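Local coordinates for aromatic-L-amino-acid decarboxylase (Catharanthus roseus, PDB 6EEW), which catalyses the pyridoxal-phosphate-dependent decarboxylation of L-tryptophan to tryptamine and of 5-hydroxy-L-tryptophan to serotonin, at residues Ile138-Leu143 / Gly161-Thr166; Phe153-Thr158 / Val360-Trp365; Cys173-Ala178 / Lys211-Tyr216; Ala177-Ala182 / Asp189-Leu194; Ala341-Thr344 / Tyr348-Asn351. One frame throughout, in Å; residues are numbered along the deposited sequence.

Contact 1 of 5, residues Ile138-Leu143 / Gly161-Thr166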
# COMPACT_ATOMS: atom_id res chain seq x y z
N ILE A 138 -17.76 -4.04 -8.43
CA ILE A 138 -18.29 -3.75 -9.76
C ILE A 138 -17.15 -3.44 -10.73
O ILE A 138 -17.14 -3.92 -11.87
CB ILE A 138 -19.30 -2.60 -9.70
CG1 ILE A 138 -20.53 -2.99 -8.88
CG2 ILE A 138 -19.74 -2.24 -11.07
CD1 ILE A 138 -21.39 -1.79 -8.53
N VAL A 139 -16.19 -2.61 -10.31
CA VAL A 139 -15.10 -2.24 -11.21
C VAL A 139 -14.26 -3.45 -11.57
O VAL A 139 -13.79 -3.58 -12.71
CB VAL A 139 -14.25 -1.12 -10.59
CG1 VAL A 139 -12.81 -1.14 -11.18
CG2 VAL A 139 -14.91 0.23 -10.79
N MET A 140 -14.04 -4.35 -10.61
CA MET A 140 -13.25 -5.53 -10.92
C MET A 140 -13.97 -6.42 -11.92
O MET A 140 -13.34 -7.01 -12.80
CB MET A 140 -12.90 -6.29 -9.64
CG MET A 140 -11.82 -5.60 -8.82
SD MET A 140 -10.23 -5.48 -9.67
CE MET A 140 -9.59 -7.13 -9.51
N ASP A 141 -15.30 -6.50 -11.83
CA ASP A 141 -16.04 -7.29 -12.82
C ASP A 141 -16.06 -6.60 -14.19
O ASP A 141 -15.94 -7.26 -15.24
CB ASP A 141 -17.46 -7.55 -12.31
CG ASP A 141 -17.55 -8.76 -11.37
OD1 ASP A 141 -16.51 -9.32 -10.98
OD2 ASP A 141 -18.68 -9.16 -11.02
N TRP A 142 -16.18 -5.27 -14.22
CA TRP A 142 -16.03 -4.52 -15.47
C TRP A 142 -14.73 -4.85 -16.15
O TRP A 142 -14.69 -5.22 -17.33
CB TRP A 142 -16.05 -3.01 -15.20
CG TRP A 142 -17.38 -2.42 -15.09
CD1 TRP A 142 -18.54 -3.07 -14.84
CD2 TRP A 142 -17.71 -1.04 -15.20
NE1 TRP A 142 -19.59 -2.17 -14.79
CE2 TRP A 142 -19.10 -0.92 -15.02
CE3 TRP A 142 -16.95 0.11 -15.46
CZ2 TRP A 142 -19.76 0.31 -15.09
CZ3 TRP A 142 -17.60 1.33 -15.52
CH2 TRP A 142 -19.00 1.42 -15.34
N LEU A 143 -13.63 -4.68 -15.42
CA LEU A 143 -12.32 -4.89 -16.01
C LEU A 143 -12.15 -6.33 -16.44
O LEU A 143 -11.63 -6.61 -17.52
CB LEU A 143 -11.26 -4.46 -15.02
CG LEU A 143 -10.03 -3.78 -15.59
CD1 LEU A 143 -10.45 -2.78 -16.63
CD2 LEU A 143 -9.32 -3.07 -14.44
N GLY A 161 -12.03 -10.56 -7.23
CA GLY A 161 -10.84 -9.75 -7.41
C GLY A 161 -10.74 -8.70 -6.33
O GLY A 161 -11.71 -8.38 -5.64
N VAL A 162 -9.54 -8.15 -6.22
CA VAL A 162 -9.26 -7.09 -5.28
C VAL A 162 -8.19 -6.17 -5.87
O VAL A 162 -7.27 -6.62 -6.55
CB VAL A 162 -8.83 -7.68 -3.91
CG1 VAL A 162 -7.62 -8.63 -4.07
CG2 VAL A 162 -8.53 -6.58 -2.94
N ILE A 163 -8.33 -4.88 -5.60
CA ILE A 163 -7.32 -3.88 -5.95
C ILE A 163 -6.31 -3.81 -4.82
O ILE A 163 -6.63 -3.36 -3.72
CB ILE A 163 -7.95 -2.51 -6.21
CG1 ILE A 163 -9.00 -2.62 -7.31
CG2 ILE A 163 -6.87 -1.48 -6.53
CD1 ILE A 163 -9.76 -1.29 -7.58
N GLN A 164 -5.10 -4.29 -5.09
CA GLN A 164 -3.95 -4.16 -4.22
C GLN A 164 -3.12 -2.94 -4.63
O GLN A 164 -3.43 -2.23 -5.60
CB GLN A 164 -3.11 -5.44 -4.28
CG GLN A 164 -3.91 -6.70 -3.99
CD GLN A 164 -3.87 -7.09 -2.54
OE1 GLN A 164 -3.17 -6.47 -1.75
NE2 GLN A 164 -4.62 -8.13 -2.18
N ASN A 165 -2.06 -2.69 -3.88
CA ASN A 165 -1.15 -1.59 -4.18
C ASN A 165 -0.12 -1.98 -5.23
O ASN A 165 0.20 -1.18 -6.11
CB ASN A 165 -0.43 -1.14 -2.91
CG ASN A 165 -1.33 -0.39 -1.95
OD1 ASN A 165 -2.07 0.50 -2.34
ND2 ASN A 165 -1.30 -0.78 -0.69
N THR A 166 0.44 -3.18 -5.13
CA THR A 166 1.64 -3.52 -5.87
C THR A 166 1.50 -4.90 -6.47
O THR A 166 0.58 -5.66 -6.15
CB THR A 166 2.90 -3.50 -4.98
OG1 THR A 166 2.84 -4.57 -4.04
CG2 THR A 166 3.01 -2.19 -4.22
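Met140 reaches from helix 130-146 onto Gly161, Val162 and Ile163 of strand 160-164, an outermost strand of the seven-stranded mixed sheet at the heart of this fold-type I pyridoxal-phosphate enzyme. The example shows how one pliable side chain can join a helix to a sheet that it crosses: the short helix and strand axes lie 8.2 Å apart at their closest, and their directions differ by 104°. Met140 bridges the two. With CG anti to its own carbonyl carbon (chi1 -74°) and further bends at chi2 and chi3, the thioether curls like a hook, placing the sulfur beside Ile163 and the methyl on the strand backbone. Met140 SD meets CG1 of Ile163 at 3.9 Å, the two side chains crossing at a slant. Met140 CE lies 3.6 Å from Gly161 CA, and glycine suits this spot because a CB there would point at the helix and collide with the methyl. An alanine in place of Met140 would lack both sulfur and methyl, and is likely to leave a gap over Gly161 and Ile163 CG1 without its neighbour. The surroundings are buried: Met140 also touches Cys329 of strand 328-332, and Ile163 continues into Ser375 and Leu378 of helix 375-409. A polar tie runs alongside, Ile163 N being bonded to Glu136 OE2 of the same helix as Met140. The side chain of Ile163 lies about 8 Å from that of His318, which binds L-tryptophan. The tightest approach is made by the methyl, Met140 CE standing 3.4 Å from Val162 N.

Contact 2 of 5, residues Phe153-Thr158 / Val360-Trp365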
# COMPACT_ATOMS: atom_id res chain seq x y z
N PHE A 153 -13.67 -15.79 -12.67
CA PHE A 153 -12.87 -14.75 -12.05
C PHE A 153 -13.72 -13.56 -11.60
O PHE A 153 -13.16 -12.51 -11.26
CB PHE A 153 -11.78 -14.26 -13.00
CG PHE A 153 -10.72 -15.28 -13.30
CD1 PHE A 153 -9.63 -15.43 -12.43
CD2 PHE A 153 -10.81 -16.10 -14.42
CE1 PHE A 153 -8.63 -16.37 -12.68
CE2 PHE A 153 -9.82 -17.04 -14.69
CZ PHE A 153 -8.72 -17.18 -13.80
N MET A 154 -15.05 -13.67 -11.65
CA MET A 154 -15.92 -12.54 -11.41
C MET A 154 -16.78 -12.76 -10.18
O MET A 154 -17.22 -13.87 -9.89
CB MET A 154 -16.85 -12.27 -12.61
CG MET A 154 -16.11 -12.05 -13.88
SD MET A 154 -17.20 -11.74 -15.28
CE MET A 154 -15.96 -11.66 -16.57
N PHE A 155 -17.05 -11.65 -9.48
CA PHE A 155 -17.97 -11.70 -8.36
C PHE A 155 -19.36 -12.10 -8.82
O PHE A 155 -20.06 -12.86 -8.14
CB PHE A 155 -18.01 -10.33 -7.66
CG PHE A 155 -16.78 -10.02 -6.85
CD1 PHE A 155 -16.57 -10.63 -5.61
CD2 PHE A 155 -15.83 -9.12 -7.31
CE1 PHE A 155 -15.44 -10.35 -4.85
CE2 PHE A 155 -14.70 -8.84 -6.56
CZ PHE A 155 -14.51 -9.45 -5.31
N SER A 156 -19.79 -11.60 -9.99
CA SER A 156 -21.06 -12.04 -10.57
C SER A 156 -21.06 -13.53 -10.89
O SER A 156 -22.14 -14.13 -10.97
CB SER A 156 -21.37 -11.23 -11.83
OG SER A 156 -20.33 -11.37 -12.78
N GLY A 157 -19.89 -14.13 -11.07
CA GLY A 157 -19.76 -15.57 -11.23
C GLY A 157 -19.31 -16.26 -9.95
O GLY A 157 -19.95 -16.11 -8.90
N THR A 158 -18.20 -16.99 -10.00
CA THR A 158 -17.73 -17.78 -8.87
C THR A 158 -16.35 -17.41 -8.36
O THR A 158 -15.84 -18.09 -7.47
CB THR A 158 -17.71 -19.26 -9.24
OG1 THR A 158 -16.74 -19.46 -10.27
CG2 THR A 158 -19.10 -19.70 -9.73
N VAL A 360 -18.47 -8.29 0.44
CA VAL A 360 -17.22 -8.75 1.04
C VAL A 360 -16.68 -7.70 2.01
O VAL A 360 -17.12 -6.55 2.04
CB VAL A 360 -16.17 -9.07 -0.04
CG1 VAL A 360 -16.77 -9.98 -1.10
CG2 VAL A 360 -15.62 -7.81 -0.67
N ASP A 361 -15.74 -8.14 2.85
CA ASP A 361 -14.89 -7.26 3.65
C ASP A 361 -13.48 -7.40 3.08
O ASP A 361 -12.85 -8.46 3.23
CB ASP A 361 -14.92 -7.61 5.14
CG ASP A 361 -16.30 -7.47 5.76
OD1 ASP A 361 -17.04 -6.53 5.41
OD2 ASP A 361 -16.62 -8.30 6.65
N PHE A 362 -13.01 -6.36 2.40
CA PHE A 362 -11.76 -6.52 1.65
C PHE A 362 -10.55 -6.66 2.56
O PHE A 362 -9.48 -7.03 2.08
CB PHE A 362 -11.56 -5.38 0.65
CG PHE A 362 -12.18 -5.65 -0.71
CD1 PHE A 362 -11.66 -6.64 -1.54
CD2 PHE A 362 -13.27 -4.92 -1.16
CE1 PHE A 362 -12.22 -6.91 -2.78
CE2 PHE A 362 -13.85 -5.16 -2.42
CZ PHE A 362 -13.32 -6.15 -3.24
N LYS A 363 -10.68 -6.36 3.85
CA LYS A 363 -9.57 -6.65 4.75
C LYS A 363 -9.12 -8.10 4.65
O LYS A 363 -7.93 -8.41 4.79
CB LYS A 363 -9.96 -6.33 6.19
CG LYS A 363 -11.01 -7.26 6.80
CD LYS A 363 -11.32 -6.81 8.24
CE LYS A 363 -12.40 -7.65 8.90
NZ LYS A 363 -11.97 -9.06 9.01
N ASN A 364 -10.05 -9.00 4.33
CA ASN A 364 -9.76 -10.42 4.22
C ASN A 364 -9.03 -10.76 2.94
O ASN A 364 -8.57 -11.90 2.80
CB ASN A 364 -11.07 -11.20 4.28
CG ASN A 364 -11.85 -10.94 5.54
OD1 ASN A 364 -11.26 -10.68 6.59
ND2 ASN A 364 -13.17 -10.97 5.45
N TRP A 365 -8.89 -9.82 2.02
CA TRP A 365 -8.28 -10.07 0.72
C TRP A 365 -6.89 -9.47 0.62
O TRP A 365 -6.33 -9.39 -0.49
CB TRP A 365 -9.14 -9.51 -0.40
CG TRP A 365 -10.50 -10.11 -0.50
CD1 TRP A 365 -11.50 -10.07 0.45
CD2 TRP A 365 -11.02 -10.84 -1.60
NE1 TRP A 365 -12.60 -10.74 -0.01
CE2 TRP A 365 -12.34 -11.21 -1.27
CE3 TRP A 365 -10.50 -11.20 -2.85
CZ2 TRP A 365 -13.13 -11.94 -2.14
CZ3 TRP A 365 -11.29 -11.91 -3.70
CH2 TRP A 365 -12.60 -12.28 -3.35
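An aromatic cluster joins two loops that are some 200 residues apart in sequence: Phe155, from the connection between helix 130-146 and strand 160-164, meets Val360, Phe362 and Trp365 from the connection between helix 346-350 and helix 375-409. The far end of the Phe155 ring does the touching. Phe155 CE1 comes to 3.7 Å from Trp365 CH2, and the same CE1 lies 4.0 Å from Val360 CG1. Its neighbour Phe155 CZ is 4.1 Å from Phe362 CZ. Phe155 and Trp365 come at each other head-on from their two loops with planes at 51°, an oblique meeting; the centroid of the Phe155 ring is 5.6 Å from that of the Trp365 six-membered ring. The receiving side is built on a 3-10 segment, 362-364, whose tight turn brings Phe362 and Trp365 together within the large pyridoxal-phosphate domain. There Val360 CG2 sits 3.6 Å above the Phe362 ring plane, over the ring centre, while Phe362 CE1 lies above one face of the indole, displaced from its centre. With CG anti to the carbonyl carbon (chi1 -74°), Phe155 projects from its loop into this group. A serine in place of Phe155 would probably open a gap between Val360, Phe362 and the indole, leaving the two loops without their shared apolar filling. The Phe155 loop is itself held by Asp141 of helix 130-146, whose carboxylate oxygens bond to Phe155 N and Ser156 N. Phe155 packs further on Met137 and on Arg60 of the second subunit, and Trp365 rests on Pro335, Leu338 and Leu339 of helix 335-341.

Contact 3 of 5, residues Cys173-Ala178 / Lys211-Tyr216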
# COMPACT_ATOMS: atom_id res chain seq x y z
N CYS A 173 0.43 -12.57 -1.76
CA CYS A 173 -0.84 -13.12 -1.29
C CYS A 173 -1.16 -14.44 -1.99
O CYS A 173 -1.54 -15.42 -1.33
CB CYS A 173 -1.95 -12.08 -1.48
SG CYS A 173 -1.91 -10.74 -0.16
N THR A 174 -1.00 -14.51 -3.32
CA THR A 174 -1.32 -15.77 -3.97
C THR A 174 -0.36 -16.87 -3.56
O THR A 174 -0.76 -18.03 -3.42
CB THR A 174 -1.37 -15.62 -5.50
OG1 THR A 174 -0.06 -15.36 -6.03
CG2 THR A 174 -2.32 -14.52 -5.89
N ILE A 175 0.91 -16.52 -3.34
CA ILE A 175 1.89 -17.51 -2.87
C ILE A 175 1.50 -18.03 -1.49
O ILE A 175 1.64 -19.23 -1.21
CB ILE A 175 3.29 -16.89 -2.83
CG1 ILE A 175 3.73 -16.41 -4.20
CG2 ILE A 175 4.29 -17.89 -2.26
CD1 ILE A 175 5.15 -15.87 -4.21
N ILE A 176 1.03 -17.15 -0.61
CA ILE A 176 0.66 -17.62 0.72
C ILE A 176 -0.59 -18.50 0.63
O ILE A 176 -0.70 -19.51 1.33
CB ILE A 176 0.44 -16.44 1.69
CG1 ILE A 176 1.77 -15.77 2.03
CG2 ILE A 176 -0.26 -16.94 2.95
CD1 ILE A 176 1.65 -14.55 2.89
N ALA A 177 -1.54 -18.12 -0.22
CA ALA A 177 -2.72 -18.95 -0.43
C ALA A 177 -2.33 -20.36 -0.87
O ALA A 177 -2.81 -21.36 -0.32
CB ALA A 177 -3.64 -18.30 -1.47
N ALA A 178 -1.44 -20.46 -1.86
CA ALA A 178 -0.99 -21.78 -2.30
C ALA A 178 -0.28 -22.52 -1.18
O ALA A 178 -0.52 -23.73 -0.96
CB ALA A 178 -0.07 -21.63 -3.52
N LYS A 211 10.77 -15.88 -0.57
CA LYS A 211 11.45 -15.88 0.72
C LYS A 211 10.56 -15.26 1.79
O LYS A 211 10.48 -15.77 2.92
CB LYS A 211 12.78 -15.13 0.60
CG LYS A 211 13.55 -14.99 1.90
CD LYS A 211 14.81 -14.16 1.70
CE LYS A 211 15.63 -14.14 2.99
NZ LYS A 211 16.92 -13.40 2.85
N LEU A 212 9.87 -14.17 1.45
CA LEU A 212 8.97 -13.54 2.41
C LEU A 212 7.91 -14.52 2.92
O LEU A 212 7.49 -14.42 4.08
CB LEU A 212 8.30 -12.32 1.79
CG LEU A 212 9.25 -11.17 1.45
CD1 LEU A 212 8.46 -9.96 1.02
CD2 LEU A 212 10.14 -10.84 2.66
N ALA A 213 7.45 -15.43 2.07
CA ALA A 213 6.42 -16.39 2.45
C ALA A 213 6.98 -17.57 3.23
O ALA A 213 6.20 -18.42 3.68
CB ALA A 213 5.67 -16.90 1.23
N GLY A 214 8.30 -17.64 3.39
CA GLY A 214 8.91 -18.73 4.12
C GLY A 214 9.37 -19.89 3.28
O GLY A 214 9.77 -20.92 3.84
N ILE A 215 9.35 -19.76 1.95
CA ILE A 215 9.88 -20.82 1.11
C ILE A 215 11.35 -21.00 1.43
O ILE A 215 12.10 -20.02 1.54
CB ILE A 215 9.67 -20.48 -0.38
CG1 ILE A 215 8.22 -20.09 -0.65
CG2 ILE A 215 9.99 -21.70 -1.24
CD1 ILE A 215 7.24 -21.24 -0.47
N TYR A 216 11.77 -22.25 1.64
CA TYR A 216 13.17 -22.49 1.92
C TYR A 216 14.03 -21.94 0.78
O TYR A 216 13.61 -21.95 -0.38
CB TYR A 216 13.44 -23.98 2.09
CG TYR A 216 13.02 -24.57 3.42
CD1 TYR A 216 12.00 -24.00 4.19
CD2 TYR A 216 13.65 -25.70 3.91
CE1 TYR A 216 11.63 -24.55 5.41
CE2 TYR A 216 13.29 -26.26 5.12
CZ TYR A 216 12.29 -25.69 5.88
OH TYR A 216 11.96 -26.28 7.09
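Ile175 and Ile176, consecutive on helix 167-186, both touch Ala213, at the point where helix 206-212 ends in a Schellman motif. Along the first helix, Ile175 comes first. With CG1 beside the backbone N (chi1 -60°), CG2 of Ile175 falls anti to that N and meets Ala213 CB at 3.9 Å, and the side chain also packs on Phe254 of strand 251-258. One step further round the helix, Ile176 closes on the same methyl by its other branch, Ile176 CG1 lying 4.1 Å from Ala213 CB. The small alanine methyl is thus shared by two branched residues, and it lets the backbones come near: the CA atoms of Ile176 and Ala213 are 6.1 Å apart. Ile176 extends the packing to Leu212 of the second subunit, which puts this buried contact at the dimer interface. Ala177 and Ala178, next along, take the helix past Trp283 of strand 283-287, and Ala177 also meets Ala341. The contact therefore wedges a helix end against a helix that lies on the central sheet. In the Schellman turn Gly214 has a positive phi of 94°, where a CB would jam against the carbonyl O of Ala213, and Gly214 N bonds back to Lys211 O at 2.9 Å.

Contact 4 of 5, residues Ala177-Ala182 / Asp189-Leu194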
# COMPACT_ATOMS: atom_id res chain seq x y z
N ALA A 177 -1.54 -18.12 -0.22
CA ALA A 177 -2.72 -18.95 -0.43
C ALA A 177 -2.33 -20.36 -0.87
O ALA A 177 -2.81 -21.36 -0.32
CB ALA A 177 -3.64 -18.30 -1.47
N ALA A 178 -1.44 -20.46 -1.86
CA ALA A 178 -0.99 -21.78 -2.30
C ALA A 178 -0.28 -22.52 -1.18
O ALA A 178 -0.52 -23.73 -0.96
CB ALA A 178 -0.07 -21.63 -3.52
N ARG A 179 0.62 -21.83 -0.47
CA ARG A 179 1.34 -22.43 0.65
C ARG A 179 0.38 -23.00 1.68
O ARG A 179 0.58 -24.12 2.17
CB ARG A 179 2.26 -21.39 1.30
CG ARG A 179 3.10 -21.93 2.49
CD ARG A 179 3.61 -20.77 3.38
NE ARG A 179 2.53 -20.22 4.19
CZ ARG A 179 2.57 -19.04 4.80
NH1 ARG A 179 3.64 -18.26 4.70
NH2 ARG A 179 1.52 -18.63 5.50
N GLU A 180 -0.65 -22.25 2.03
CA GLU A 180 -1.56 -22.70 3.07
C GLU A 180 -2.43 -23.85 2.59
O GLU A 180 -2.76 -24.74 3.37
CB GLU A 180 -2.42 -21.54 3.58
CG GLU A 180 -1.70 -20.60 4.57
CD GLU A 180 -1.11 -21.31 5.80
OE1 GLU A 180 -1.74 -22.24 6.35
OE2 GLU A 180 0.01 -20.93 6.21
N ARG A 181 -2.82 -23.86 1.31
CA ARG A 181 -3.51 -25.04 0.80
C ARG A 181 -2.65 -26.28 1.04
O ARG A 181 -3.12 -27.30 1.59
CB ARG A 181 -3.82 -24.89 -0.69
CG ARG A 181 -4.50 -26.13 -1.25
CD ARG A 181 -4.95 -25.95 -2.68
NE ARG A 181 -3.85 -25.67 -3.59
CZ ARG A 181 -4.04 -25.34 -4.87
NH1 ARG A 181 -5.28 -25.25 -5.33
NH2 ARG A 181 -3.02 -25.10 -5.68
N ALA A 182 -1.37 -26.19 0.67
CA ALA A 182 -0.47 -27.32 0.92
C ALA A 182 -0.38 -27.65 2.41
O ALA A 182 -0.51 -28.81 2.80
CB ALA A 182 0.91 -27.03 0.33
N ASP A 189 5.01 -28.90 8.99
CA ASP A 189 6.39 -29.30 8.78
C ASP A 189 6.69 -29.67 7.34
O ASP A 189 7.86 -29.93 7.01
CB ASP A 189 6.76 -30.46 9.71
CG ASP A 189 7.31 -29.98 11.03
OD1 ASP A 189 7.91 -28.88 11.04
OD2 ASP A 189 7.16 -30.69 12.05
N SER A 190 5.68 -29.70 6.48
CA SER A 190 5.93 -29.96 5.07
C SER A 190 6.40 -28.72 4.32
O SER A 190 6.67 -28.82 3.12
CB SER A 190 4.67 -30.51 4.41
OG SER A 190 3.64 -29.54 4.43
N ILE A 191 6.52 -27.57 4.99
CA ILE A 191 6.95 -26.35 4.30
C ILE A 191 8.30 -26.56 3.62
O ILE A 191 8.59 -25.93 2.60
CB ILE A 191 6.98 -25.15 5.27
CG1 ILE A 191 7.42 -23.87 4.56
CG2 ILE A 191 7.93 -25.40 6.42
CD1 ILE A 191 6.50 -23.41 3.49
N GLY A 192 9.13 -27.44 4.16
CA GLY A 192 10.44 -27.73 3.61
C GLY A 192 10.42 -28.52 2.31
O GLY A 192 11.49 -28.76 1.75
N LYS A 193 9.25 -28.96 1.85
CA LYS A 193 9.10 -29.68 0.59
C LYS A 193 8.56 -28.81 -0.54
O LYS A 193 8.62 -29.24 -1.70
CB LYS A 193 8.15 -30.87 0.78
CG LYS A 193 8.66 -31.88 1.76
CD LYS A 193 7.71 -33.05 1.95
CE LYS A 193 8.28 -34.04 2.95
NZ LYS A 193 7.41 -35.24 3.13
N LEU A 194 8.04 -27.63 -0.24
CA LEU A 194 7.29 -26.84 -1.21
C LEU A 194 8.24 -26.08 -2.13
O LEU A 194 9.09 -25.31 -1.66
CB LEU A 194 6.34 -25.88 -0.49
CG LEU A 194 5.50 -26.55 0.60
CD1 LEU A 194 4.45 -25.59 1.15
CD2 LEU A 194 4.87 -27.85 0.12
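The CA atoms of Arg179 and Leu194 stand 7.6 Å apart where the chain, having left helix 167-186, doubles back through a 3-10 turn to begin strand 194-199, a helix-to-strand connection of the central mixed sheet. Across this bend the aliphatic part of Arg179 and the methyl of Ala182 form an apolar floor. Arg179 starts out extended, CG anti to the backbone N (chi1 -179°), and its methylenes become the packing surface: Arg179 CG is 3.8 Å from Ile191 CD1, with CD of the same arginine beside that methyl too. Leu194 comes in nearly perpendicular to the arginine chain. Both of its methyls reach Ala182, Leu194 CD1 lying 3.9 Å from Ala182 CB and Leu194 CD2 4.0 Å from the same atom. Leu253 of strand 251-258 and Leu183 of the helix continue this apolar layer around Leu194. A bend at chi3 then swings the arginine's charge away from the packing, so that one residue serves both as core filler and as a polar link. Its guanidinium is bonded by NH1 to Ala213 O and, across the dimer interface, to Leu212 O of the second subunit, while NH2 reaches Lys211 O of that subunit. Within the helix it forms a salt bridge: Arg179 NH2 meets the anti lone pair of Glu180 OE2 at 2.8 Å, the oxygen tilted 20° out of the guanidinium plane.

Contact 5 of 5, residues Ala341-Thr344 / Tyr348-Asn351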
# COMPACT_ATOMS: atom_id res chain seq x y z
N ALA A 341 -6.27 -18.43 3.51
CA ALA A 341 -4.86 -18.16 3.71
C ALA A 341 -4.64 -16.94 4.59
O ALA A 341 -3.71 -16.92 5.41
CB ALA A 341 -4.16 -17.98 2.37
N LEU A 342 -5.49 -15.91 4.45
CA LEU A 342 -5.22 -14.60 5.03
C LEU A 342 -5.95 -14.36 6.35
O LEU A 342 -6.19 -13.20 6.72
CB LEU A 342 -5.59 -13.50 4.02
CG LEU A 342 -4.48 -12.99 3.10
CD1 LEU A 342 -3.57 -14.14 2.67
CD2 LEU A 342 -5.09 -12.30 1.89
N THR A 343 -6.31 -15.41 7.08
CA THR A 343 -6.96 -15.21 8.36
C THR A 343 -6.54 -16.32 9.31
O THR A 343 -6.07 -17.38 8.89
CB THR A 343 -8.49 -15.21 8.24
OG1 THR A 343 -9.06 -14.93 9.52
CG2 THR A 343 -8.98 -16.57 7.79
N THR A 344 -6.64 -16.04 10.61
CA THR A 344 -6.45 -17.06 11.62
C THR A 344 -7.76 -17.46 12.28
O THR A 344 -7.77 -18.35 13.14
CB THR A 344 -5.43 -16.60 12.68
OG1 THR A 344 -5.73 -15.26 13.12
CG2 THR A 344 -4.02 -16.66 12.14
N TYR A 348 -14.15 -19.16 10.86
CA TYR A 348 -14.16 -19.15 9.40
C TYR A 348 -13.48 -20.38 8.84
O TYR A 348 -13.92 -20.95 7.83
CB TYR A 348 -13.50 -17.88 8.85
CG TYR A 348 -13.46 -17.84 7.33
CD1 TYR A 348 -14.55 -17.37 6.60
CD2 TYR A 348 -12.34 -18.28 6.62
CE1 TYR A 348 -14.52 -17.34 5.20
CE2 TYR A 348 -12.31 -18.26 5.24
CZ TYR A 348 -13.40 -17.78 4.53
OH TYR A 348 -13.38 -17.76 3.15
N LEU A 349 -12.40 -20.82 9.49
CA LEU A 349 -11.64 -21.94 8.96
C LEU A 349 -12.35 -23.27 9.19
O LEU A 349 -12.11 -24.23 8.46
CB LEU A 349 -10.24 -21.97 9.57
CG LEU A 349 -9.35 -20.77 9.22
CD1 LEU A 349 -7.93 -21.00 9.70
CD2 LEU A 349 -9.37 -20.49 7.72
N LYS A 350 -13.22 -23.35 10.20
CA LYS A 350 -13.93 -24.61 10.42
C LYS A 350 -15.02 -24.81 9.37
O LYS A 350 -15.26 -25.94 8.92
CB LYS A 350 -14.51 -24.68 11.83
CG LYS A 350 -15.75 -23.84 12.06
CD LYS A 350 -16.56 -24.41 13.23
CE LYS A 350 -17.04 -23.32 14.18
NZ LYS A 350 -16.16 -23.18 15.38
N ASN A 351 -15.70 -23.73 8.97
CA ASN A 351 -16.72 -23.84 7.94
C ASN A 351 -16.05 -23.93 6.57
O ASN A 351 -15.35 -23.01 6.15
CB ASN A 351 -17.68 -22.64 8.00
CG ASN A 351 -18.88 -22.81 7.08
OD1 ASN A 351 -19.11 -23.89 6.54
ND2 ASN A 351 -19.65 -21.75 6.92
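Thr343 OG1 takes the backbone N-H of Asn345, and this bond helps fix the side chain that packs on Tyr348 and Leu349. The other oxygen of the residue, Thr343 O, is held from across the dimer by Lys211 NZ of the second subunit, so both oxygens have partners beyond the contact and the methyl is left to face helix 346-350. The torsion explains the division: OG1 is anti to the backbone N (chi1 -176°), and CG2 falls between the backbone N and the carbonyl carbon, directed at the helix. Thr343 CG2 stands 3.9 Å from Leu349 CD2, the two side chains running antiparallel alongside each other. The same methyl approaches the tyrosine obliquely, Thr343 CG2 lying 3.9 Å from Tyr348 CD2. Leu349 uses its second branch on the backbone, with Leu349 CD1 4.1 Å from Thr343 O. Behind these residues Tyr348 rests on Leu339 and Arg340 of helix 335-341, and Leu349 O is bonded to Arg340 NH1, which ties the short helix to the end of the preceding one. Tyr348 is an L-tryptophan-binding residue, yet here the patch lies at the surface with the side chain of Thr343 about 14 Å from a bound tryptophan; this is consistent with Tyr348 belonging to the mobile active-site loop of group II decarboxylases and standing away from the substrate in this state.

All five contacts belong to the pyridoxal-dependent decarboxylase domain and touch the second subunit. Contacts 1 and 2, with centres about 9 Å apart, alternate their segments along the chain and are joined through the loop leading to strand 160-164. Contacts 3, 4 and 5 are nested inside the long loop that contact 2 closes. Contacts 3 and 4 share helix 167-186, centres about 8 Å apart, and contact 5 follows in series, reaching that helix through Ala341. Contact 2 meets contact 5 at Leu342. The set runs from an outermost strand of the central sheet, along the helix that follows it, to the peripheral loop that holds Tyr348, so that the central sheet is tied to the dimer interface along the way.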